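Local structure of glycoside hydrolase family 16 protein (Akkermansia muciniphila, 6T2N) at residues Asn170-Ile180 with Tyr255-Phe263; Val193-Gly203 with Val245-Ala256. The protein probably hydrolyses internal beta-galactoside linkages of mucin O-glycan chains as an endo-acting O-glycanase that helps to initiate mucin breakdown in the human gut. All coordinates share one frame; numbering follows the deposited sequence.

Contact 1. Residues Asn170-Ile180 with Tyr255-Phe263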
loop_
_atom_site.group_PDB
_atom_site.type_symbol
_atom_site.label_atom_id
_atom_site.label_comp_id
_atom_site.label_asym_id
_atom_site.label_seq_id
_atom_site.Cartn_x
_atom_site.Cartn_y
_atom_site.Cartn_z
ATOM N N ASN A 170 -12.594 -6.619 7.384
ATOM C CA ASN A 170 -13.891 -6.379 8.068
ATOM C C ASN A 170 -14.988 -6.970 7.173
ATOM O O ASN A 170 -14.687 -7.509 6.131
ATOM C CB ASN A 170 -14.096 -4.892 8.500
ATOM C CG ASN A 170 -14.011 -3.903 7.209
ATOM O OD1 ASN A 170 -14.572 -4.215 6.140
ATOM N ND2 ASN A 170 -13.309 -2.796 7.299
ATOM N N LYS A 171 -16.246 -6.904 7.568
ATOM C CA LYS A 171 -17.341 -7.596 6.835
ATOM C C LYS A 171 -17.632 -6.948 5.475
ATOM O O LYS A 171 -18.582 -7.431 4.792
ATOM C CB LYS A 171 -18.619 -7.549 7.660
ATOM C CG LYS A 171 -19.203 -6.165 7.889
ATOM C CD LYS A 171 -20.599 -6.283 8.424
ATOM C CE LYS A 171 -21.325 -4.968 8.382
ATOM N NZ LYS A 171 -22.401 -4.928 9.400
ATOM N N TRP A 172 -16.886 -5.896 5.097
ATOM C CA TRP A 172 -17.154 -5.127 3.853
ATOM C C TRP A 172 -16.178 -5.567 2.782
ATOM O O TRP A 172 -15.099 -5.992 3.175
ATOM C CB TRP A 172 -17.073 -3.614 4.083
ATOM C CG TRP A 172 -18.215 -3.172 4.925
ATOM C CD1 TRP A 172 -19.531 -3.428 4.693
ATOM C CD2 TRP A 172 -18.133 -2.496 6.187
ATOM N NE1 TRP A 172 -20.274 -2.959 5.735
ATOM C CE2 TRP A 172 -19.449 -2.364 6.657
ATOM C CE3 TRP A 172 -17.080 -1.978 6.948
ATOM C CZ2 TRP A 172 -19.744 -1.701 7.843
ATOM C CZ3 TRP A 172 -17.355 -1.352 8.131
ATOM C CH2 TRP A 172 -18.677 -1.227 8.571
ATOM N N GLY A 173 -16.575 -5.434 1.514
ATOM C CA GLY A 173 -15.728 -5.594 0.322
ATOM C C GLY A 173 -15.475 -4.232 -0.279
ATOM O O GLY A 173 -16.178 -3.280 0.160
ATOM N N TRP A 174 -14.530 -4.124 -1.231
ATOM C CA TRP A 174 -14.018 -2.811 -1.690
ATOM C C TRP A 174 -15.121 -2.010 -2.368
ATOM O O TRP A 174 -15.879 -2.563 -3.141
ATOM C CB TRP A 174 -12.869 -3.033 -2.627
ATOM C CG TRP A 174 -12.058 -1.804 -2.883
ATOM C CD1 TRP A 174 -10.917 -1.391 -2.237
ATOM C CD2 TRP A 174 -12.320 -0.827 -3.902
ATOM N NE1 TRP A 174 -10.470 -0.206 -2.783
ATOM C CE2 TRP A 174 -11.314 0.154 -3.801
ATOM C CE3 TRP A 174 -13.309 -0.700 -4.876
ATOM C CZ2 TRP A 174 -11.282 1.254 -4.639
ATOM C CZ3 TRP A 174 -13.258 0.370 -5.739
ATOM C CH2 TRP A 174 -12.246 1.329 -5.619
ATOM N N PRO A 175 -15.261 -0.678 -2.182
ATOM C CA PRO A 175 -14.375 0.162 -1.364
ATOM C C PRO A 175 -14.832 0.419 0.081
ATOM O O PRO A 175 -14.227 1.256 0.779
ATOM C CB PRO A 175 -14.449 1.534 -2.054
ATOM C CG PRO A 175 -15.652 1.466 -2.986
ATOM C CD PRO A 175 -16.291 0.097 -2.870
ATOM N N VAL A 176 -15.891 -0.286 0.487
ATOM C CA VAL A 176 -16.605 -0.014 1.745
ATOM C C VAL A 176 -15.689 -0.475 2.868
ATOM O O VAL A 176 -15.790 0.088 3.931
ATOM C CB VAL A 176 -17.984 -0.690 1.732
ATOM C CG1 VAL A 176 -18.769 -0.459 3.010
ATOM C CG2 VAL A 176 -18.823 -0.246 0.546
ATOM N N ASN A 177 -14.798 -1.422 2.624
ATOM C CA ASN A 177 -13.903 -1.953 3.682
ATOM C C ASN A 177 -13.037 -0.765 4.232
ATOM O O ASN A 177 -12.484 -0.859 5.330
ATOM C CB ASN A 177 -13.136 -3.214 3.190
ATOM C CG ASN A 177 -12.168 -3.006 2.048
ATOM O OD1 ASN A 177 -12.537 -2.502 0.983
ATOM N ND2 ASN A 177 -10.943 -3.447 2.243
ATOM N N GLY A 178 -12.632 0.116 3.306
ATOM C CA GLY A 178 -11.539 1.110 3.499
ATOM C C GLY A 178 -10.189 0.826 2.791
ATOM O O GLY A 178 -9.777 -0.333 2.619
ATOM N N GLU A 179 -9.509 1.907 2.436
ATOM C CA GLU A 179 -8.207 1.917 1.767
ATOM C C GLU A 179 -7.463 3.198 2.138
ATOM O O GLU A 179 -7.969 4.299 1.870
ATOM C CB GLU A 179 -8.364 1.822 0.252
ATOM C CG GLU A 179 -7.066 1.305 -0.413
ATOM C CD GLU A 179 -6.973 1.483 -1.927
ATOM O OE1 GLU A 179 -7.908 1.025 -2.661
ATOM O OE2 GLU A 179 -6.027 2.159 -2.349
ATOM N N ILE A 180 -6.248 3.031 2.649
ATOM C CA ILE A 180 -5.300 4.111 3.061
ATOM C C ILE A 180 -4.060 3.992 2.171
ATOM O O ILE A 180 -3.312 3.035 2.346
ATOM C CB ILE A 180 -4.945 3.939 4.546
ATOM C CG1 ILE A 180 -6.200 3.764 5.397
ATOM C CG2 ILE A 180 -4.067 5.067 5.050
ATOM C CD1 ILE A 180 -5.886 3.206 6.744
ATOM N N TYR A 255 -20.598 5.257 9.088
ATOM C CA TYR A 255 -21.524 4.733 8.044
ATOM C C TYR A 255 -22.918 4.751 8.642
ATOM O O TYR A 255 -22.962 4.517 9.839
ATOM C CB TYR A 255 -21.192 3.297 7.603
ATOM C CG TYR A 255 -20.033 3.111 6.649
ATOM C CD1 TYR A 255 -19.692 4.071 5.710
ATOM C CD2 TYR A 255 -19.321 1.925 6.652
ATOM C CE1 TYR A 255 -18.657 3.870 4.819
ATOM C CE2 TYR A 255 -18.249 1.721 5.797
ATOM C CZ TYR A 255 -17.933 2.692 4.867
ATOM O OH TYR A 255 -16.913 2.504 4.010
ATOM N N ALA A 256 -23.951 4.872 7.798
ATOM C CA ALA A 256 -25.393 5.030 8.123
ATOM C C ALA A 256 -25.915 3.841 8.917
ATOM O O ALA A 256 -25.352 2.703 8.714
ATOM C CB ALA A 256 -26.199 5.190 6.858
ATOM N N ASN A 257 -26.965 4.133 9.738
ATOM C CA ASN A 257 -27.705 3.221 10.673
ATOM C C ASN A 257 -26.724 2.854 11.886
ATOM O O ASN A 257 -25.905 3.579 12.519
ATOM C CB ASN A 257 -28.233 2.014 9.896
ATOM C CG ASN A 257 -29.082 2.493 8.739
ATOM O OD1 ASN A 257 -30.235 2.912 8.922
ATOM N ND2 ASN A 257 -28.496 2.475 7.555
ATOM N N GLY A 258 -26.582 1.498 12.008
ATOM C CA GLY A 258 -25.444 0.886 12.742
ATOM C C GLY A 258 -24.183 0.921 11.900
ATOM O O GLY A 258 -23.315 1.797 12.109
ATOM N N ALA A 259 -24.142 0.070 10.889
ATOM C CA ALA A 259 -22.926 -0.263 10.126
ATOM C C ALA A 259 -21.650 0.049 10.960
ATOM O O ALA A 259 -21.198 -0.871 11.618
ATOM C CB ALA A 259 -23.032 0.453 8.796
ATOM N N GLY A 260 -21.098 1.280 10.915
ATOM C CA GLY A 260 -20.086 1.858 11.825
ATOM C C GLY A 260 -18.655 1.804 11.289
ATOM O O GLY A 260 -17.950 0.833 11.587
ATOM N N ASN A 261 -18.201 2.835 10.577
ATOM C CA ASN A 261 -16.764 3.241 10.440
ATOM C C ASN A 261 -15.803 2.139 9.981
ATOM O O ASN A 261 -15.314 1.346 10.784
ATOM C CB ASN A 261 -16.186 3.845 11.718
ATOM C CG ASN A 261 -15.534 5.162 11.386
ATOM O OD1 ASN A 261 -16.035 6.231 11.787
ATOM N ND2 ASN A 261 -14.528 5.090 10.537
ATOM N N PRO A 262 -15.372 2.149 8.698
ATOM C CA PRO A 262 -14.380 1.202 8.225
ATOM C C PRO A 262 -12.951 1.475 8.733
ATOM O O PRO A 262 -12.098 0.563 8.617
ATOM C CB PRO A 262 -14.492 1.437 6.721
ATOM C CG PRO A 262 -14.709 2.894 6.600
ATOM C CD PRO A 262 -15.761 3.103 7.648
ATOM N N PHE A 263 -12.689 2.670 9.265
ATOM C CA PHE A 263 -11.329 3.096 9.690
ATOM C C PHE A 263 -11.051 2.785 11.167
ATOM O O PHE A 263 -9.993 3.196 11.679
ATOM C CB PHE A 263 -11.138 4.575 9.351
ATOM C CG PHE A 263 -11.033 4.794 7.866
ATOM C CD1 PHE A 263 -10.090 4.076 7.125
ATOM C CD2 PHE A 263 -11.842 5.713 7.217
ATOM C CE1 PHE A 263 -9.961 4.259 5.769
ATOM C CE2 PHE A 263 -11.723 5.889 5.852
ATOM C CZ PHE A 263 -10.784 5.154 5.137
#
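Trp172 and Tyr255 both carry CG anti to their own carbonyl carbon (chi1 -69° and -78°), and since both side chains start toward the other segment, these torsions put the rings within reach of each other. The pair lies in the loops at one end of the beta-jelly-roll sandwich expected of a family 16 glycoside hydrolase. The evidence for a T-shaped (edge-to-face) stack is an interplanar angle of 89° with 5.1 Å between the phenol centroid and that of the six-membered indole ring; Tyr255 presents its edge, CD2 lying 3.7 Å from Trp172 CH2. The carbonyls of Ala259 and Gly260 sit at the rim of the indole, near its plane. Farther along the phenol, CE2 meets Val176 CG1 at 3.6 Å, and the hydroxyl donates to a backbone carbonyl, Tyr255 OH to Val176 O, 2.7 Å. Val176 belongs to a type I turn, Pro175 to Gly178, entered through a cis peptide bond before Pro175; through its hydroxyl the tyrosine ties its loop to this turn. Pro262 CB rests against the carbonyl oxygens of Val176 and Asn177.

Asn170 braces 170-178 from within: its OD1 accepts from Trp172 N at 3.0 Å, an Asx turn, while its ND2 donates to Asn177 O at 2.9 Å, with that oxygen close to the amide plane. Thr265 also bonds ND2, which further fixes the amide's rotation. Beyond Gly178 the chain enters strand 179-181, where Ile180 CG1 packs 3.8 Å from Phe263 CE1. Glu179 points away from Tyr255-Phe263; it begins a Glu-Ile-Asp sequence consistent with the Glu-x-Asp-x-x-Glu catalytic motif of family 16. Its OE1 receives Trp174 NE1 at 2.8 Å through the anti lone pair, the one facing away from OE2.

Contact 2. Residues Val193-Gly203 with Val245-Ala256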
loop_
_atom_site.group_PDB
_atom_site.type_symbol
_atom_site.label_atom_id
_atom_site.label_comp_id
_atom_site.label_asym_id
_atom_site.label_seq_id
_atom_site.Cartn_x
_atom_site.Cartn_y
_atom_site.Cartn_z
ATOM N N VAL A 193 3.589 13.236 -4.924
ATOM C CA VAL A 193 3.066 12.224 -3.957
ATOM C C VAL A 193 1.566 12.462 -3.743
ATOM O O VAL A 193 1.209 13.581 -3.244
ATOM C CB VAL A 193 3.770 12.328 -2.588
ATOM C CG1 VAL A 193 3.238 11.302 -1.608
ATOM C CG2 VAL A 193 5.282 12.206 -2.673
ATOM N N TYR A 194 0.756 11.434 -4.043
ATOM C CA TYR A 194 -0.677 11.283 -3.704
ATOM C C TYR A 194 -0.834 10.418 -2.463
ATOM O O TYR A 194 -0.390 9.288 -2.498
ATOM C CB TYR A 194 -1.410 10.562 -4.832
ATOM C CG TYR A 194 -1.572 11.389 -6.078
ATOM C CD1 TYR A 194 -0.573 11.446 -7.042
ATOM C CD2 TYR A 194 -2.719 12.144 -6.289
ATOM C CE1 TYR A 194 -0.701 12.240 -8.175
ATOM C CE2 TYR A 194 -2.860 12.938 -7.418
ATOM C CZ TYR A 194 -1.850 12.992 -8.368
ATOM O OH TYR A 194 -1.997 13.773 -9.485
ATOM N N SER A 195 -1.486 10.919 -1.419
ATOM C CA SER A 195 -2.040 10.132 -0.282
ATOM C C SER A 195 -3.555 10.347 -0.230
ATOM O O SER A 195 -4.027 11.464 -0.600
ATOM C CB SER A 195 -1.390 10.506 0.986
ATOM O OG SER A 195 -0.051 10.921 0.730
ATOM N N THR A 196 -4.292 9.269 0.037
ATOM C CA THR A 196 -5.675 9.100 -0.481
ATOM C C THR A 196 -6.372 8.052 0.387
ATOM O O THR A 196 -5.732 7.074 0.749
ATOM C CB THR A 196 -5.676 8.880 -2.009
ATOM O OG1 THR A 196 -5.186 10.022 -2.725
ATOM C CG2 THR A 196 -7.051 8.677 -2.598
ATOM N N PHE A 197 -7.604 8.365 0.819
ATOM C CA PHE A 197 -8.504 7.466 1.582
ATOM C C PHE A 197 -9.711 7.127 0.707
ATOM O O PHE A 197 -10.136 7.985 -0.097
ATOM C CB PHE A 197 -8.913 8.153 2.871
ATOM C CG PHE A 197 -7.688 8.459 3.733
ATOM C CD1 PHE A 197 -7.242 7.578 4.633
ATOM C CD2 PHE A 197 -7.167 9.772 3.724
ATOM C CE1 PHE A 197 -6.298 7.993 5.539
ATOM C CE2 PHE A 197 -6.226 10.188 4.642
ATOM C CZ PHE A 197 -5.800 9.296 5.554
ATOM N N HIS A 198 -10.158 5.882 0.768
ATOM C CA HIS A 198 -11.205 5.359 -0.140
ATOM C C HIS A 198 -12.133 4.664 0.807
ATOM O O HIS A 198 -11.612 4.011 1.753
ATOM C CB HIS A 198 -10.726 4.320 -1.184
ATOM C CG HIS A 198 -9.718 4.776 -2.184
ATOM N ND1 HIS A 198 -10.083 5.337 -3.388
ATOM C CD2 HIS A 198 -8.372 4.771 -2.154
ATOM C CE1 HIS A 198 -9.015 5.657 -4.063
ATOM N NE2 HIS A 198 -7.948 5.329 -3.321
ATOM N N LEU A 199 -13.420 4.822 0.542
ATOM C CA LEU A 199 -14.549 4.508 1.465
ATOM C C LEU A 199 -15.847 4.916 0.798
ATOM O O LEU A 199 -15.825 5.759 -0.147
ATOM C CB LEU A 199 -14.421 5.218 2.814
ATOM C CG LEU A 199 -14.753 6.702 2.912
ATOM C CD1 LEU A 199 -14.966 6.963 4.380
ATOM C CD2 LEU A 199 -13.661 7.641 2.414
ATOM N N SER A 200 -16.930 4.303 1.212
ATOM C CA SER A 200 -18.216 4.614 0.575
ATOM C C SER A 200 -18.825 5.790 1.325
ATOM O O SER A 200 -18.418 6.105 2.440
ATOM C CB SER A 200 -19.093 3.433 0.507
ATOM O OG SER A 200 -19.887 3.373 1.666
ATOM N N PRO A 201 -19.726 6.539 0.670
ATOM C CA PRO A 201 -20.206 7.782 1.246
ATOM C C PRO A 201 -20.998 7.466 2.524
ATOM O O PRO A 201 -20.788 8.115 3.486
ATOM C CB PRO A 201 -20.984 8.446 0.107
ATOM C CG PRO A 201 -21.272 7.351 -0.915
ATOM C CD PRO A 201 -20.277 6.247 -0.663
ATOM N N ASP A 202 -21.839 6.445 2.509
ATOM C CA ASP A 202 -22.585 5.917 3.680
ATOM C C ASP A 202 -22.216 4.446 3.800
ATOM O O ASP A 202 -21.455 3.976 2.941
ATOM C CB ASP A 202 -24.063 6.054 3.372
ATOM C CG ASP A 202 -24.358 5.730 1.916
ATOM O OD1 ASP A 202 -23.678 4.851 1.371
ATOM O OD2 ASP A 202 -25.250 6.365 1.331
ATOM N N GLY A 203 -22.801 3.658 4.682
ATOM C CA GLY A 203 -22.472 2.210 4.603
ATOM C C GLY A 203 -23.069 1.462 3.395
ATOM O O GLY A 203 -22.857 0.275 3.337
ATOM N N VAL A 245 0.226 15.330 3.806
ATOM C CA VAL A 245 -0.497 15.172 2.515
ATOM C C VAL A 245 -2.018 15.252 2.754
ATOM O O VAL A 245 -2.714 16.095 2.137
ATOM C CB VAL A 245 -0.087 13.865 1.837
ATOM C CG1 VAL A 245 -0.534 13.871 0.387
ATOM C CG2 VAL A 245 1.410 13.670 1.930
ATOM N N LYS A 246 -2.526 14.419 3.646
ATOM C CA LYS A 246 -3.978 14.338 3.866
ATOM C C LYS A 246 -4.273 13.864 5.296
ATOM O O LYS A 246 -3.655 12.953 5.796
ATOM C CB LYS A 246 -4.536 13.465 2.756
ATOM C CG LYS A 246 -6.030 13.457 2.663
ATOM C CD LYS A 246 -6.588 14.748 2.130
ATOM C CE LYS A 246 -8.059 14.875 2.473
ATOM N NZ LYS A 246 -8.754 15.756 1.518
ATOM N N SER A 247 -5.143 14.589 5.975
ATOM C CA SER A 247 -5.783 14.193 7.249
ATOM C C SER A 247 -7.224 13.820 6.915
ATOM O O SER A 247 -7.759 14.415 5.982
ATOM C CB SER A 247 -5.761 15.325 8.240
ATOM O OG SER A 247 -7.030 15.998 8.253
ATOM N N ILE A 248 -7.810 12.925 7.693
ATOM C CA ILE A 248 -9.260 12.627 7.714
ATOM C C ILE A 248 -9.733 12.677 9.176
ATOM O O ILE A 248 -8.960 12.238 10.023
ATOM C CB ILE A 248 -9.428 11.269 7.030
ATOM C CG1 ILE A 248 -10.900 11.001 6.741
ATOM C CG2 ILE A 248 -8.805 10.140 7.831
ATOM C CD1 ILE A 248 -11.125 9.640 6.125
ATOM N N ASP A 249 -10.885 13.300 9.503
ATOM C CA ASP A 249 -11.489 13.198 10.865
ATOM C C ASP A 249 -12.406 11.967 10.814
ATOM O O ASP A 249 -13.288 11.923 9.933
ATOM C CB ASP A 249 -12.098 14.535 11.311
ATOM C CG ASP A 249 -13.008 14.495 12.538
ATOM O OD1 ASP A 249 -13.153 13.364 13.134
ATOM O OD2 ASP A 249 -13.605 15.595 12.882
ATOM N N LEU A 250 -12.163 10.950 11.650
ATOM C CA LEU A 250 -12.948 9.668 11.609
ATOM C C LEU A 250 -14.407 9.872 12.148
ATOM O O LEU A 250 -15.290 8.981 11.918
ATOM C CB LEU A 250 -12.175 8.596 12.394
ATOM C CG LEU A 250 -11.228 7.699 11.595
ATOM C CD1 LEU A 250 -10.701 8.389 10.350
ATOM C CD2 LEU A 250 -10.072 7.237 12.473
ATOM N N ASN A 251 -14.708 10.996 12.819
ATOM C CA ASN A 251 -16.113 11.335 13.268
ATOM C C ASN A 251 -17.060 11.720 12.070
ATOM O O ASN A 251 -18.206 11.577 12.102
ATOM C CB ASN A 251 -16.261 12.435 14.408
ATOM C CG ASN A 251 -15.437 11.773 15.709
ATOM O OD1 ASN A 251 -14.325 12.145 16.092
ATOM N ND2 ASN A 251 -15.930 10.839 16.403
ATOM N N THR A 252 -16.385 11.839 10.841
ATOM C CA THR A 252 -17.034 12.084 9.511
ATOM C C THR A 252 -17.069 10.819 8.609
ATOM O O THR A 252 -17.848 10.806 7.618
ATOM C CB THR A 252 -16.339 13.218 8.753
ATOM O OG1 THR A 252 -15.128 12.596 8.317
ATOM C CG2 THR A 252 -16.106 14.469 9.581
ATOM N N THR A 253 -16.329 9.761 8.943
ATOM C CA THR A 253 -16.408 8.474 8.196
ATOM C C THR A 253 -17.284 7.462 8.953
ATOM O O THR A 253 -17.026 6.256 8.798
ATOM C CB THR A 253 -15.018 7.891 7.924
ATOM O OG1 THR A 253 -14.384 7.333 9.084
ATOM C CG2 THR A 253 -14.095 8.954 7.378
ATOM N N ASN A 254 -18.305 7.909 9.688
ATOM C CA ASN A 254 -19.326 7.005 10.276
ATOM C C ASN A 254 -20.206 6.537 9.073
ATOM O O ASN A 254 -20.675 7.491 8.183
ATOM C CB ASN A 254 -20.110 7.706 11.431
ATOM C CG ASN A 254 -19.509 7.515 12.860
ATOM O OD1 ASN A 254 -18.984 6.364 13.050
ATOM N ND2 ASN A 254 -19.174 8.386 13.591
ATOM N N TYR A 255 -20.598 5.257 9.088
ATOM C CA TYR A 255 -21.524 4.733 8.044
ATOM C C TYR A 255 -22.918 4.751 8.642
ATOM O O TYR A 255 -22.962 4.517 9.839
ATOM C CB TYR A 255 -21.192 3.297 7.603
ATOM C CG TYR A 255 -20.033 3.111 6.649
ATOM C CD1 TYR A 255 -19.692 4.071 5.710
ATOM C CD2 TYR A 255 -19.321 1.925 6.652
ATOM C CE1 TYR A 255 -18.657 3.870 4.819
ATOM C CE2 TYR A 255 -18.249 1.721 5.797
ATOM C CZ TYR A 255 -17.933 2.692 4.867
ATOM O OH TYR A 255 -16.913 2.504 4.010
ATOM N N ALA A 256 -23.951 4.872 7.798
ATOM C CA ALA A 256 -25.393 5.030 8.123
ATOM C C ALA A 256 -25.915 3.841 8.917
ATOM O O ALA A 256 -25.352 2.703 8.714
ATOM C CB ALA A 256 -26.199 5.190 6.858
#
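Val245 and Lys246, successive residues of one strand, both direct their CB atoms toward Val193-Gly203. The reason is a classic beta bulge, in which the two residues together face Leu238 on the adjoining strand. Strands 193-198 and 245-249 belong to different sheets, so their meeting is a layer-to-layer contact of the beta sandwich: the short axes approach to 6.3 Å and run 17° from parallel. Val245 packs its CG1 beside Ser195, whose hydroxyl is bonded to Met182 O.

Phe197 is gripped from two directions. Ile248 CG2 stands over one face, 4.0 Å from the ring centroid and 16° off its normal, a CH-pi contact. Lys246 comes to the ring edge instead, CG lying 3.8 Å from Phe197 CE2; a bend at its second torsion (chi2 72°) then carries the rest of the chain away. Past the strand ends, Leu199 and Thr253 cross at about a right angle, with Leu199 CD1 3.7 Å from Thr253 CB.

The loops close over Tyr255, where Gly203 CA lies above the ring, 3.7 Å from its centroid, and Ser200 O sits at the edge near the ring plane. Ser200 N also points almost straight at the phenol oxygen, but the bond is weak, Ser200 N to Tyr255 OH being 3.3 Å. The hydroxyl, already donating to Val176 O, thus probably accepts a weak second bond. Chemically, then, the two strands meet through van der Waals and CH-pi contacts, and the one hydrogen bond between the segments is this weak one at Tyr255 OH, in the loops.

Overall arrangement
Contact 1 and contact 2 have centres about 10 Å apart and share Tyr255, whose ring lies between the loops 170-178 and 199-203 and joins both to its own. In sequence, contact 2 falls between 170-180 and 255-263, apart from the overlap at Tyr255 and Ala256. A second junction is a hydrogen bond from His198 N to Glu179 O at 2.9 Å, between neighbouring strands. Here the contacts approach the probable active site: Glu179 and Asp181 lie in a sequence consistent with the family's catalytic motif, and His198 NE2 bonds Asp181 OD2. On the face opposite Glu179 and His198, Phe197 and Ile180 touch, joining both buried sides. The calcium ion, held by Glu59, Gly98 and Asp297, involves neither contact.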